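Local coordinates for triacylglycerol lipase (PDB 5AH1), which hydrolyses synthetic polyesters and probably triacylglycerols, cleaving carboxylic ester bonds on a zinc-binding alpha/beta-hydrolase fold, at residues A[128-133]-A[144-149]; A[154-159]-A[300-305]; A[189-194]-A[211-216]. One frame throughout, in Å; residues are numbered along the deposited sequence. Where two conformers were deposited one is given.

Interaction 1. Residues A[128-133]-A[144-149]. With ZN (zinc ion), chain B.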
ATOM      1  N   ASN A 128       5.195   0.567   8.768  1.00  6.80           N
ATOM      2  CA  ASN A 128       5.632   1.427   7.671  1.00  6.45           C
ATOM      3  C   ASN A 128       7.105   1.821   7.805  1.00  6.04           C
ATOM      4  O   ASN A 128       7.809   1.915   6.802  1.00  7.14           O
ATOM      5  CB  ASN A 128       4.728   2.657   7.581  1.00  6.90           C
ATOM      6  CG  ASN A 128       3.447   2.357   6.847  1.00  6.92           C
ATOM      7  OD1 ASN A 128       3.490   1.902   5.696  1.00  7.47           O
ATOM      8  ND2 ASN A 128       2.307   2.633   7.465  1.00  7.82           N
ATOM      9  N   TRP A 129       7.578   2.061   9.020  1.00  6.38           N
ATOM     10  CA  TRP A 129       9.005   2.312   9.206  1.00  6.23           C
ATOM     11  C   TRP A 129       9.821   1.122   8.693  1.00  6.80           C
ATOM     12  O   TRP A 129      10.764   1.269   7.897  1.00  6.66           O
ATOM     13  CB  TRP A 129       9.312   2.539  10.678  1.00  7.42           C
ATOM     14  CG  TRP A 129      10.782   2.701  10.987  1.00  6.59           C
ATOM     15  CD1 TRP A 129      11.719   1.695  11.114  1.00  6.37           C
ATOM     16  CD2 TRP A 129      11.492   3.932  11.222  1.00  6.55           C
ATOM     17  NE1 TRP A 129      12.943   2.231  11.409  1.00  6.62           N
ATOM     18  CE2 TRP A 129      12.833   3.595  11.487  1.00  6.49           C
ATOM     19  CE3 TRP A 129      11.124   5.293  11.224  1.00  7.32           C
ATOM     20  CZ2 TRP A 129      13.794   4.556  11.801  1.00  7.09           C
ATOM     21  CZ3 TRP A 129      12.079   6.232  11.522  1.00  8.16           C
ATOM     22  CH2 TRP A 129      13.398   5.867  11.792  1.00  8.11           C
ATOM     23  N   ASP A 130       9.462  -0.080   9.147  1.00  6.44           N
ATOM     24  CA  ASP A 130      10.237  -1.255   8.771  1.00  6.60           C
ATOM     25  C   ASP A 130      10.175  -1.447   7.251  1.00  6.90           C
ATOM     26  O   ASP A 130      11.184  -1.729   6.609  1.00  7.31           O
ATOM     27  CB  ASP A 130       9.733  -2.517   9.477  1.00  6.78           C
ATOM     28  CG  ASP A 130      10.011  -2.541  11.001  1.00  6.85           C
ATOM     29  OD1 ASP A 130      10.514  -1.544  11.584  1.00  7.77           O
ATOM     30  OD2 ASP A 130       9.725  -3.601  11.613  1.00  8.27           O
ATOM     31  N   ARG A 131       8.982  -1.306   6.692  1.00  7.06           N
ATOM     32  CA  ARG A 131       8.801  -1.424   5.249  1.00  6.32           C
ATOM     33  C   ARG A 131       9.580  -0.383   4.454  1.00  6.25           C
ATOM     34  O   ARG A 131      10.081  -0.681   3.385  1.00  7.02           O
ATOM     35  CB  ARG A 131       7.312  -1.393   4.925  1.00  6.25           C
ATOM     36  CG  ARG A 131       6.581  -2.685   5.387  1.00  7.11           C
ATOM     37  CD  ARG A 131       5.077  -2.516   5.395  1.00  6.44           C
ATOM     38  NE  ARG A 131       4.538  -1.875   4.193  1.00  6.72           N
ATOM     39  CZ  ARG A 131       3.788  -2.470   3.268  1.00  7.26           C
ATOM     40  NH1 ARG A 131       3.589  -3.789   3.248  1.00  8.11           N
ATOM     41  NH2 ARG A 131       3.286  -1.726   2.296  1.00  7.68           N
ATOM     42  N   ALA A 132       9.673   0.832   4.970  1.00  6.61           N
ATOM     43  CA  ALA A 132      10.460   1.864   4.309  1.00  6.87           C
ATOM     44  C   ALA A 132      11.957   1.525   4.301  1.00  6.48           C
ATOM     45  O   ALA A 132      12.635   1.731   3.295  1.00  7.10           O
ATOM     46  CB  ALA A 132      10.210   3.221   4.935  1.00  7.44           C
ATOM     47  N   CYS A 133      12.466   1.008   5.420  1.00  6.50           N
ATOM     48  CA  CYS A 133      13.853   0.579   5.484  1.00  6.67           C
ATOM     49  C   CYS A 133      14.098  -0.569   4.520  1.00  6.50           C
ATOM     50  O   CYS A 133      15.138  -0.638   3.873  1.00  7.22           O
ATOM     51  CB  CYS A 133      14.215   0.146   6.906  1.00  6.77           C
ATOM     52  SG  CYS A 133      14.142   1.481   8.150  1.00  7.76           S
ATOM     53  N   VAL A 144      19.076  -4.807   4.970  1.00  8.18           N
ATOM     54  CA  VAL A 144      18.143  -3.911   5.626  1.00  7.90           C
ATOM     55  C   VAL A 144      18.691  -3.490   6.988  1.00  7.39           C
ATOM     56  O   VAL A 144      19.147  -4.333   7.769  1.00  7.93           O
ATOM     57  CB  VAL A 144      16.785  -4.606   5.821  1.00  8.28           C
ATOM     58  CG1 VAL A 144      15.806  -3.702   6.554  1.00  8.64           C
ATOM     59  CG2 VAL A 144      16.199  -5.047   4.468  1.00  9.00           C
ATOM     60  N   ASP A 145      18.592  -2.195   7.272  1.00  7.12           N
ATOM     61  CA  ASP A 145      19.046  -1.595   8.527  1.00  7.18           C
ATOM     62  C   ASP A 145      17.903  -0.756   9.072  1.00  6.35           C
ATOM     63  O   ASP A 145      17.562   0.263   8.485  1.00  7.45           O
ATOM     64  CB  ASP A 145      20.307  -0.773   8.253  1.00  7.54           C
ATOM     65  CG  ASP A 145      20.900  -0.118   9.481  1.00  7.65           C
ATOM     66  OD1 ASP A 145      20.262  -0.045  10.549  1.00  7.88           O
ATOM     67  OD2 ASP A 145      22.055   0.345   9.382  1.00  8.66           O
ATOM     68  N   TYR A 146      17.298  -1.211  10.168  1.00  6.57           N
ATOM     69  CA  TYR A 146      16.123  -0.554  10.732  1.00  6.57           C
ATOM     70  C   TYR A 146      16.464   0.613  11.649  1.00  6.59           C
ATOM     71  O   TYR A 146      15.558   1.292  12.119  1.00  7.19           O
ATOM     72  CB  TYR A 146      15.287  -1.581  11.509  1.00  7.21           C
ATOM     73  CG  TYR A 146      14.730  -2.695  10.654  1.00  7.32           C
ATOM     74  CD1 TYR A 146      13.712  -2.438   9.753  1.00  8.19           C
ATOM     75  CD2 TYR A 146      15.229  -3.991  10.727  1.00  7.68           C
ATOM     76  CE1 TYR A 146      13.193  -3.437   8.970  1.00  8.22           C
ATOM     77  CE2 TYR A 146      14.708  -5.004   9.944  1.00  7.36           C
ATOM     78  CZ  TYR A 146      13.702  -4.722   9.057  1.00  7.65           C
ATOM     79  OH  TYR A 146      13.197  -5.752   8.291  1.00  7.72           O
ATOM     80  N   GLY A 147      17.754   0.827  11.897  1.00  7.47           N
ATOM     81  CA  GLY A 147      18.210   1.871  12.788  1.00  7.44           C
ATOM     82  C   GLY A 147      18.472   1.324  14.179  1.00  8.15           C
ATOM     83  O   GLY A 147      17.630   0.642  14.761  1.00  8.57           O
ATOM     84  N   GLU A 148      19.641   1.619  14.732  0.52  7.37           N
ATOM     85  CA  GLU A 148      19.914   1.184  16.105  0.52  7.36           C
ATOM     86  C   GLU A 148      18.846   1.669  17.084  0.52  7.87           C
ATOM     87  O   GLU A 148      18.360   0.904  17.922  0.52  8.46           O
ATOM     88  CB  GLU A 148      21.283   1.667  16.571  0.52  7.98           C
ATOM     89  CG  GLU A 148      21.647   1.215  17.978  0.52  9.03           C
ATOM     90  CD  GLU A 148      23.049   1.628  18.356  0.52 11.35           C
ATOM     91  OE1 GLU A 148      24.003   0.926  17.968  0.52 12.76           O
ATOM     92  OE2 GLU A 148      23.195   2.673  19.025  0.52 13.81           O
ATOM     93  N   ALA A 149      18.510   2.948  17.003  1.00  8.46           N
ATOM     94  CA  ALA A 149      17.620   3.538  17.987  1.00  8.28           C
ATOM     95  C   ALA A 149      16.249   2.890  17.901  1.00  7.93           C
ATOM     96  O   ALA A 149      15.667   2.498  18.905  1.00  9.07           O
ATOM     97  CB  ALA A 149      17.542   5.035  17.815  1.00  9.10           C
TER
HETATM   98 ZN    ZN B1455      10.562  -1.843  13.498  1.00  8.88          ZN
HETATM   99  O   HOH W   1      17.665  -0.491   4.935  1.00  7.82           O
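Cys133, in the helix 128-133, comes closest to Tyr146, just past the strand end at Asp145, with their CA atoms 5.8 Å apart. Trp129, Asp130 and Cys133 face the turn leading from strand 144-145 into the helix that starts at Glu148, with Gly147 at its N-cap. A water joins the backbones, donating to Cys133 O and accepting from Asp145 N. The direct polar link is Trp129 NE1 to Tyr146 O, 2.9 Å with an N-H...O angle of 159°; the oxygen lies in the indole plane, while the donor is tilted 21° from the carbonyl plane. A chi1 of 175° swings Trp129 CG away from the backbone N, which carries the indole along the helix flank to that carbonyl.

The Tyr146 ring crosses the Asp130 side chain at about a right angle, with CE1 3.6 Å from Asp130 CB. Asp130 O lies at the edge of the ring, in its plane, 3.5 Å from CE1. Beyond CB, Asp130 OD1 binds the zinc ion at 1.9 Å, and OD2 accepts from Gln273, so the carboxylate is held at both oxygens. Cys133 CB approaches the tyrosine obliquely, 3.9 Å from CD1, and SG lies 3.8 Å from Tyr146 CA. Asp145 OD1 accepts from Gly147 N, closing an Asx turn, and OD2 forms a salt bridge with Arg158.

Helix 128-140 packs on helix 183-197 through Trp129 and Ala132, while strand 142-145 pairs antiparallel with strand 159-163; the contact joins this small hairpin to the helix.

Interaction 2. Residues A[154-159]-A[300-305]. With ZN (zinc ion), chain B.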
ATOM      1  N   PHE A 154      11.963  -0.703  19.935  1.00  8.91           N
ATOM      2  CA  PHE A 154      10.910  -1.669  19.652  1.00  9.60           C
ATOM      3  C   PHE A 154      11.322  -3.119  19.926  1.00 10.14           C
ATOM      4  O   PHE A 154      10.519  -4.035  19.777  1.00 11.32           O
ATOM      5  CB  PHE A 154      10.372  -1.446  18.239  1.00  9.89           C
ATOM      6  CG  PHE A 154       9.601  -0.164  18.112  1.00 10.26           C
ATOM      7  CD1 PHE A 154       8.416   0.022  18.790  1.00 10.64           C
ATOM      8  CD2 PHE A 154      10.074   0.875  17.332  1.00 10.67           C
ATOM      9  CE1 PHE A 154       7.713   1.208  18.681  1.00 11.03           C
ATOM     10  CE2 PHE A 154       9.370   2.067  17.222  1.00 11.40           C
ATOM     11  CZ  PHE A 154       8.187   2.231  17.901  1.00 11.72           C
ATOM     12  N   LYS A 155      12.563  -3.313  20.364  1.00  9.69           N
ATOM     13  CA  LYS A 155      13.071  -4.621  20.772  1.00 10.91           C
ATOM     14  C   LYS A 155      13.039  -5.640  19.648  1.00 10.46           C
ATOM     15  O   LYS A 155      12.522  -6.739  19.784  1.00 11.27           O
ATOM     16  CB  LYS A 155      12.304  -5.130  21.991  1.00 14.44           C
ATOM     17  CG  LYS A 155      12.263  -4.124  23.137  1.00 18.16           C
ATOM     18  CD  LYS A 155      11.370  -4.589  24.271  1.00 22.31           C
ATOM     19  CE  LYS A 155      11.310  -3.549  25.392  1.00 26.62           C
ATOM     20  NZ  LYS A 155      10.792  -2.214  24.941  1.00 29.54           N
ATOM     21  N   HIS A 156      13.616  -5.252  18.519  1.00  8.97           N
ATOM     22  CA  HIS A 156      13.825  -6.167  17.406  1.00  8.76           C
ATOM     23  C   HIS A 156      15.210  -5.983  16.803  1.00  8.13           C
ATOM     24  O   HIS A 156      15.977  -5.133  17.231  1.00  9.00           O
ATOM     25  CB  HIS A 156      12.661  -6.136  16.383  1.00  7.82           C
ATOM     26  CG  HIS A 156      12.576  -4.934  15.468  1.00  8.13           C
ATOM     27  ND1 HIS A 156      13.529  -4.608  14.527  1.00  8.10           N
ATOM     28  CD2 HIS A 156      11.552  -4.063  15.271  1.00  7.16           C
ATOM     29  CE1 HIS A 156      13.114  -3.564  13.827  1.00  6.86           C
ATOM     30  NE2 HIS A 156      11.909  -3.224  14.245  1.00  7.38           N
ATOM     31  N   ASN A 157      15.553  -6.806  15.825  1.00  7.58           N
ATOM     32  CA  ASN A 157      16.890  -6.777  15.265  1.00  7.98           C
ATOM     33  C   ASN A 157      17.111  -5.492  14.492  1.00  7.27           C
ATOM     34  O   ASN A 157      16.203  -5.000  13.816  1.00  7.93           O
ATOM     35  CB  ASN A 157      17.089  -7.930  14.282  1.00  8.16           C
ATOM     36  CG  ASN A 157      17.203  -9.263  14.952  1.00  9.99           C
ATOM     37  OD1 ASN A 157      17.583  -9.351  16.114  1.00 11.85           O
ATOM     38  ND2 ASN A 157      16.886 -10.318  14.215  1.00 10.69           N
ATOM     39  N   ARG A 158      18.330  -4.966  14.555  1.00  7.13           N
ATOM     40  CA  ARG A 158      18.710  -3.834  13.711  1.00  6.94           C
ATOM     41  C   ARG A 158      18.827  -4.225  12.246  1.00  6.50           C
ATOM     42  O   ARG A 158      18.432  -3.451  11.374  1.00  7.47           O
ATOM     43  CB  ARG A 158      20.024  -3.214  14.169  1.00  7.59           C
ATOM     44  CG  ARG A 158      20.490  -2.071  13.283  1.00  7.60           C
ATOM     45  CD  ARG A 158      21.739  -1.343  13.764  1.00  7.04           C
ATOM     46  NE  ARG A 158      22.198  -0.423  12.733  1.00  6.94           N
ATOM     47  CZ  ARG A 158      23.360   0.224  12.759  1.00  7.07           C
ATOM     48  NH1 ARG A 158      24.191   0.160  13.772  1.00  8.16           N
ATOM     49  NH2 ARG A 158      23.713   0.937  11.719  1.00  7.10           N
ATOM     50  N   TYR A 159      19.377  -5.409  11.969  1.00  7.05           N
ATOM     51  CA  TYR A 159      19.607  -5.835  10.585  1.00  7.05           C
ATOM     52  C   TYR A 159      18.629  -6.897  10.171  1.00  8.08           C
ATOM     53  O   TYR A 159      18.317  -7.801  10.945  1.00  8.73           O
ATOM     54  CB  TYR A 159      21.046  -6.325  10.392  1.00  7.39           C
ATOM     55  CG  TYR A 159      22.053  -5.252  10.682  1.00  7.39           C
ATOM     56  CD1 TYR A 159      22.281  -4.229   9.773  1.00  7.85           C
ATOM     57  CD2 TYR A 159      22.738  -5.232  11.873  1.00  7.75           C
ATOM     58  CE1 TYR A 159      23.184  -3.222  10.053  1.00  7.41           C
ATOM     59  CE2 TYR A 159      23.642  -4.239  12.168  1.00  7.05           C
ATOM     60  CZ  TYR A 159      23.864  -3.226  11.247  1.00  7.41           C
ATOM     61  OH  TYR A 159      24.765  -2.203  11.487  1.00  7.90           O
ATOM     62  N   THR A 300       3.026  -4.531  20.526  1.00  8.26           N
ATOM     63  CA  THR A 300       3.864  -3.471  19.966  1.00  7.80           C
ATOM     64  C   THR A 300       3.064  -2.556  19.047  1.00  7.95           C
ATOM     65  O   THR A 300       2.089  -2.991  18.420  1.00  9.44           O
ATOM     66  CB  THR A 300       5.067  -4.046  19.169  1.00  9.58           C
ATOM     67  OG1 THR A 300       5.923  -2.979  18.750  1.00  8.72           O
ATOM     68  CG2 THR A 300       4.627  -4.836  17.923  1.00  9.71           C
ATOM     69  N   LYS A 301       3.448  -1.291  18.966  0.50  7.85           N
ATOM     70  CA  LYS A 301       2.888  -0.444  17.917  0.50  7.48           C
ATOM     71  C   LYS A 301       3.708  -0.531  16.628  0.50  6.74           C
ATOM     72  O   LYS A 301       3.312   0.047  15.618  0.50  6.48           O
ATOM     73  CB  LYS A 301       2.735   0.999  18.385  0.50  7.52           C
ATOM     74  CG  LYS A 301       4.013   1.742  18.639  0.50  9.74           C
ATOM     75  CD  LYS A 301       3.674   3.184  18.993  0.50 11.10           C
ATOM     76  CE  LYS A 301       4.905   4.073  19.160  0.50 12.54           C
ATOM     77  NZ  LYS A 301       4.496   5.455  19.578  0.50 13.46           N
ATOM     78  N   ASP A 302       4.836  -1.247  16.653  1.00  6.74           N
ATOM     79  CA  ASP A 302       5.676  -1.370  15.452  1.00  7.09           C
ATOM     80  C   ASP A 302       5.253  -2.526  14.546  1.00  6.32           C
ATOM     81  O   ASP A 302       6.046  -3.434  14.274  1.00  8.11           O
ATOM     82  CB  ASP A 302       7.133  -1.529  15.898  1.00  7.03           C
ATOM     83  CG  ASP A 302       8.133  -1.444  14.756  1.00  6.68           C
ATOM     84  OD1 ASP A 302       7.950  -0.609  13.835  1.00  6.73           O
ATOM     85  OD2 ASP A 302       9.133  -2.196  14.809  1.00  7.82           O
ATOM     86  N   ILE A 303       4.005  -2.495  14.087  1.00  6.53           N
ATOM     87  CA  ILE A 303       3.432  -3.586  13.292  1.00  7.33           C
ATOM     88  C   ILE A 303       2.332  -3.005  12.385  1.00  7.45           C
ATOM     89  O   ILE A 303       1.799  -1.944  12.680  1.00  8.11           O
ATOM     90  CB  ILE A 303       2.936  -4.711  14.254  1.00  9.52           C
ATOM     91  CG1 ILE A 303       2.737  -6.035  13.517  1.00 12.45           C
ATOM     92  CG2 ILE A 303       1.713  -4.250  15.023  1.00  9.97           C
ATOM     93  CD1 ILE A 303       4.033  -6.676  13.028  1.00 13.24           C
ATOM     94  N   ALA A 304       2.003  -3.683  11.288  1.00  7.00           N
ATOM     95  CA  ALA A 304       1.101  -3.076  10.312  1.00  7.48           C
ATOM     96  C   ALA A 304      -0.288  -2.761  10.866  1.00  7.86           C
ATOM     97  O   ALA A 304      -0.879  -1.752  10.507  1.00  8.36           O
ATOM     98  CB  ALA A 304       0.967  -3.955   9.070  1.00  7.87           C
ATOM     99  N   THR A 305      -0.823  -3.635  11.705  1.00  8.17           N
ATOM    100  CA  THR A 305      -2.181  -3.473  12.200  1.00  8.82           C
ATOM    101  C   THR A 305      -2.341  -2.170  12.994  1.00  8.09           C
ATOM    102  O   THR A 305      -3.383  -1.506  12.898  1.00  8.59           O
ATOM    103  CB  THR A 305      -2.621  -4.733  12.993  1.00 10.43           C
ATOM    104  OG1 THR A 305      -1.551  -5.184  13.821  1.00  9.79           O
ATOM    105  CG2 THR A 305      -2.957  -5.842  12.028  1.00 10.44           C
TER
HETATM  106 ZN    ZN B1455      10.562  -1.843  13.498  1.00  8.88          ZN
HETATM  107  O   HOH W   2       7.992  -3.431  20.444  1.00 13.51           O
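Phe154 and Asp302 lie one over the other, the ring and carboxylate planes stacked and 25° apart. Asp302 CB sits over one ring face, 3.8 Å from the centroid, a CH-pi contact. The aliphatic chain of Lys301 runs past the far end of the same ring, CG standing 3.7 Å from Phe154 CE1, and its ammonium continues to a salt bridge with Glu315.

His156 meets Asp302 quite differently. Its ring is nearly coplanar with the carboxylate, at 11°, and Asp302 OD2 sits at the ring edge. His156 NE2 and Asp302 OD2 are 3.0 Å apart because both ligate the zinc ion, at 2.1 and 2.0 Å respectively, and not through a hydrogen bond. On the other side of the imidazole, ND1 donates to Asn157 O, which fixes the ring's rotation; Asp302 OD1 is held by Ser127. With its CG trans to the main-chain nitrogen (chi1 -171°), Asp302 carries the carboxylate from the Thr300 ST turn towards the metal.

Asp130 and His150 complete the site, giving a two-aspartate, two-histidine zinc centre like that of the zinc-containing bacterial lipases of family I.5.

Interaction 3. Residues A[189-194]-A[211-216]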
ATOM      1  N   ARG A 189       5.385   7.268   1.194  1.00  6.44           N
ATOM      2  CA  ARG A 189       5.439   8.584   1.833  1.00  6.28           C
ATOM      3  C   ARG A 189       6.552   8.603   2.862  1.00  6.04           C
ATOM      4  O   ARG A 189       7.291   9.563   2.995  1.00  6.56           O
ATOM      5  CB  ARG A 189       4.113   8.935   2.491  1.00  6.91           C
ATOM      6  CG  ARG A 189       2.967   9.319   1.544  1.00  7.12           C
ATOM      7  CD  ARG A 189       1.631   9.402   2.275  1.00  6.57           C
ATOM      8  NE  ARG A 189       1.757  10.218   3.485  1.00  6.87           N
ATOM      9  CZ  ARG A 189       1.158   9.960   4.644  1.00  6.78           C
ATOM     10  NH1 ARG A 189       0.244   9.004   4.719  1.00  7.45           N
ATOM     11  NH2 ARG A 189       1.447  10.701   5.696  1.00  7.57           N
ATOM     12  N   THR A 190       6.634   7.523   3.630  1.00  6.28           N
ATOM     13  CA  THR A 190       7.586   7.384   4.747  1.00  6.83           C
ATOM     14  C   THR A 190       9.024   7.334   4.215  1.00  6.38           C
ATOM     15  O   THR A 190       9.918   8.009   4.725  1.00  7.02           O
ATOM     16  CB  THR A 190       7.283   6.127   5.585  1.00  7.37           C
ATOM     17  OG1 THR A 190       5.945   6.218   6.077  1.00  7.45           O
ATOM     18  CG2 THR A 190       8.225   5.972   6.774  1.00  8.04           C
ATOM     19  N   LEU A 191       9.259   6.554   3.163  1.00  6.75           N
ATOM     20  CA  LEU A 191      10.583   6.525   2.556  1.00  6.47           C
ATOM     21  C   LEU A 191      10.979   7.912   2.063  1.00  6.08           C
ATOM     22  O   LEU A 191      12.115   8.346   2.264  1.00  6.87           O
ATOM     23  CB  LEU A 191      10.620   5.538   1.387  1.00  7.22           C
ATOM     24  CG  LEU A 191      11.963   5.500   0.652  1.00  8.26           C
ATOM     25  CD1 LEU A 191      13.016   4.823   1.478  1.00  9.94           C
ATOM     26  CD2 LEU A 191      11.859   4.805  -0.706  1.00  9.82           C
ATOM     27  N   THR A 192      10.054   8.618   1.429  1.00  7.05           N
ATOM     28  CA  THR A 192      10.366   9.932   0.872  1.00  7.53           C
ATOM     29  C   THR A 192      10.720  10.924   1.995  1.00  6.64           C
ATOM     30  O   THR A 192      11.666  11.703   1.889  1.00  7.03           O
ATOM     31  CB  THR A 192       9.202  10.440   0.001  1.00  8.67           C
ATOM     32  OG1 THR A 192       8.979   9.509  -1.068  1.00  8.25           O
ATOM     33  CG2 THR A 192       9.515  11.802  -0.565  1.00  9.66           C
ATOM     34  N   GLN A 193      10.030  10.808   3.129  1.00  7.01           N
ATOM     35  CA  GLN A 193      10.290  11.637   4.297  1.00  7.35           C
ATOM     36  C   GLN A 193      11.697  11.376   4.836  1.00  6.97           C
ATOM     37  O   GLN A 193      12.477  12.295   5.088  1.00  7.82           O
ATOM     38  CB  GLN A 193       9.257  11.354   5.381  1.00  7.71           C
ATOM     39  CG  GLN A 193       9.539  12.055   6.695  1.00  8.00           C
ATOM     40  CD  GLN A 193       9.365  13.543   6.625  1.00  8.94           C
ATOM     41  OE1 GLN A 193       8.543  14.064   5.860  1.00  8.76           O
ATOM     42  NE2 GLN A 193      10.158  14.246   7.413  1.00  9.53           N
ATOM     43  N   LEU A 194      12.020  10.101   5.027  1.00  6.50           N
ATOM     44  CA  LEU A 194      13.323   9.726   5.548  1.00  7.06           C
ATOM     45  C   LEU A 194      14.452  10.110   4.590  1.00  7.38           C
ATOM     46  O   LEU A 194      15.466  10.662   5.011  1.00  7.82           O
ATOM     47  CB  LEU A 194      13.358   8.222   5.850  1.00  7.64           C
ATOM     48  CG  LEU A 194      12.559   7.800   7.094  1.00  8.54           C
ATOM     49  CD1 LEU A 194      12.464   6.298   7.194  1.00  9.79           C
ATOM     50  CD2 LEU A 194      13.165   8.367   8.383  1.00  8.87           C
ATOM     51  N   SER A 211      22.705   3.898   8.742  1.00  7.79           N
ATOM     52  CA  SER A 211      22.223   3.785   7.367  1.00  8.22           C
ATOM     53  C   SER A 211      22.154   5.166   6.731  1.00  8.09           C
ATOM     54  O   SER A 211      21.636   6.099   7.342  1.00  8.09           O
ATOM     55  CB  SER A 211      20.825   3.178   7.327  1.00  8.38           C
ATOM     56  OG  SER A 211      20.364   3.155   5.984  1.00  8.74           O
ATOM     57  N   PRO A 212      22.614   5.301   5.473  1.00  8.73           N
ATOM     58  CA  PRO A 212      22.466   6.595   4.796  1.00  8.89           C
ATOM     59  C   PRO A 212      21.015   7.074   4.771  1.00  9.19           C
ATOM     60  O   PRO A 212      20.772   8.287   4.725  1.00  9.27           O
ATOM     61  CB  PRO A 212      22.968   6.304   3.383  1.00  9.63           C
ATOM     62  CG  PRO A 212      24.012   5.213   3.586  1.00 10.50           C
ATOM     63  CD  PRO A 212      23.436   4.353   4.694  1.00  9.32           C
ATOM     64  N   LEU A 213      20.061   6.143   4.781  1.00  8.15           N
ATOM     65  CA  LEU A 213      18.646   6.503   4.784  1.00  8.25           C
ATOM     66  C   LEU A 213      18.327   7.537   5.859  1.00  8.78           C
ATOM     67  O   LEU A 213      17.510   8.434   5.664  1.00  9.48           O
ATOM     68  CB  LEU A 213      17.765   5.259   4.964  1.00  8.34           C
ATOM     69  CG  LEU A 213      16.253   5.520   5.044  1.00  8.18           C
ATOM     70  CD1 LEU A 213      15.756   6.254   3.787  1.00  8.95           C
ATOM     71  CD2 LEU A 213      15.492   4.224   5.255  1.00  8.95           C
ATOM     72  N   PHE A 214      18.938   7.395   7.024  1.00  8.57           N
ATOM     73  CA  PHE A 214      18.555   8.210   8.164  1.00  8.28           C
ATOM     74  C   PHE A 214      19.266   9.563   8.231  1.00  8.75           C
ATOM     75  O   PHE A 214      18.976  10.353   9.130  1.00  9.92           O
ATOM     76  CB  PHE A 214      18.775   7.434   9.471  1.00  8.64           C
ATOM     77  CG  PHE A 214      18.068   6.105   9.505  1.00  8.78           C
ATOM     78  CD1 PHE A 214      16.711   6.018   9.231  1.00  9.24           C
ATOM     79  CD2 PHE A 214      18.757   4.935   9.797  1.00  8.72           C
ATOM     80  CE1 PHE A 214      16.062   4.807   9.233  1.00  9.58           C
ATOM     81  CE2 PHE A 214      18.104   3.721   9.800  1.00  8.65           C
ATOM     82  CZ  PHE A 214      16.764   3.655   9.511  1.00  9.15           C
ATOM     83  N   GLU A 215      20.178   9.844   7.299  1.00  9.47           N
ATOM     84  CA  GLU A 215      20.965  11.073   7.392  1.00 10.28           C
ATOM     85  C   GLU A 215      20.294  12.284   6.749  1.00 10.70           C
ATOM     86  O   GLU A 215      20.623  13.410   7.100  1.00 12.46           O
ATOM     87  CB  GLU A 215      22.388  10.831   6.872  1.00 12.80           C
ATOM     88  CG  GLU A 215      23.170   9.838   7.739  1.00 13.97           C
ATOM     89  CD  GLU A 215      24.642   9.673   7.350  1.00 15.97           C
ATOM     90  OE1 GLU A 215      24.925   9.288   6.195  1.00 16.72           O
ATOM     91  OE2 GLU A 215      25.528   9.911   8.204  1.00 17.70           O
ATOM     92  N   GLY A 216      19.313  12.048   5.886  1.00 10.52           N
ATOM     93  CA  GLY A 216      18.652  13.115   5.157  1.00 11.34           C
ATOM     94  C   GLY A 216      19.442  13.627   3.970  1.00 11.28           C
ATOM     95  O   GLY A 216      20.558  13.171   3.708  1.00 12.33           O
TER
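This is a hydrophobic packing contact of the alpha/beta-hydrolase domain, in which a loop closes over the flank of a helix that follows a probable nucleophile elbow at Ser182. Leu213 reaches across from the loop 211-216 and places CD1 between two leucines one helical turn apart: 3.7 Å from Leu194 CB and 3.9 Å from Leu191 CD1. The side chains of Leu191 and Leu213 cross at about a right angle, whereas Leu194 and Leu213 meet at a slant. Leu213 CG is anti to the backbone N (chi1 177°), and this extends its methyls towards the helix although the CB itself leaves at an angle to it. The other branch, CD2, lies 4.2 Å from Leu194 CD1, so both methyls take part.

Phe214 is met at its ring edge by Leu194 CD2, 4.3 Å from CD1 of the ring. The nearest CA atoms are those of Leu194 and Phe214, 6.0 Å apart. Leu194 O and Leu213 O come within 3.1 Å, but both are acceptors and cannot bond to each other. Ser211 OG accepts from Leu213 N in an ST turn that ends on the leucine itself.

Around the contact, helix 128-140 touches both partners, Leu135 meeting Leu191 and Cys133 meeting Phe214, while the Phe214 ring lies almost parallel to that of Trp129. Beneath the helix, Leu191 rests on Leu178 of strand 176-181 in the central parallel sheet.

How the interactions relate
Helix 128-140 is the common element: interaction 1 lies on it and interaction 3 packs against it, their centres about 9 Å apart, with Trp129 CZ2 3.4 Å from Phe214 CE1. Interactions 1 and 2, also about 9 Å apart between centres, share the zinc ion and meet at the small hairpin 142-145/159-163, at whose mouth Asp145 forms a salt bridge with Arg158. Interactions 2 and 3 stand about 17 Å apart, centre to centre, and do not touch. Along the chain, interaction 1 closes first; both segments of interaction 3 then fall between 154-159 and 300-305. The metal therefore ties residues distant in sequence, while helix 183-197 lies between helix 128-140 and strand 176-181, with Leu191 touching both.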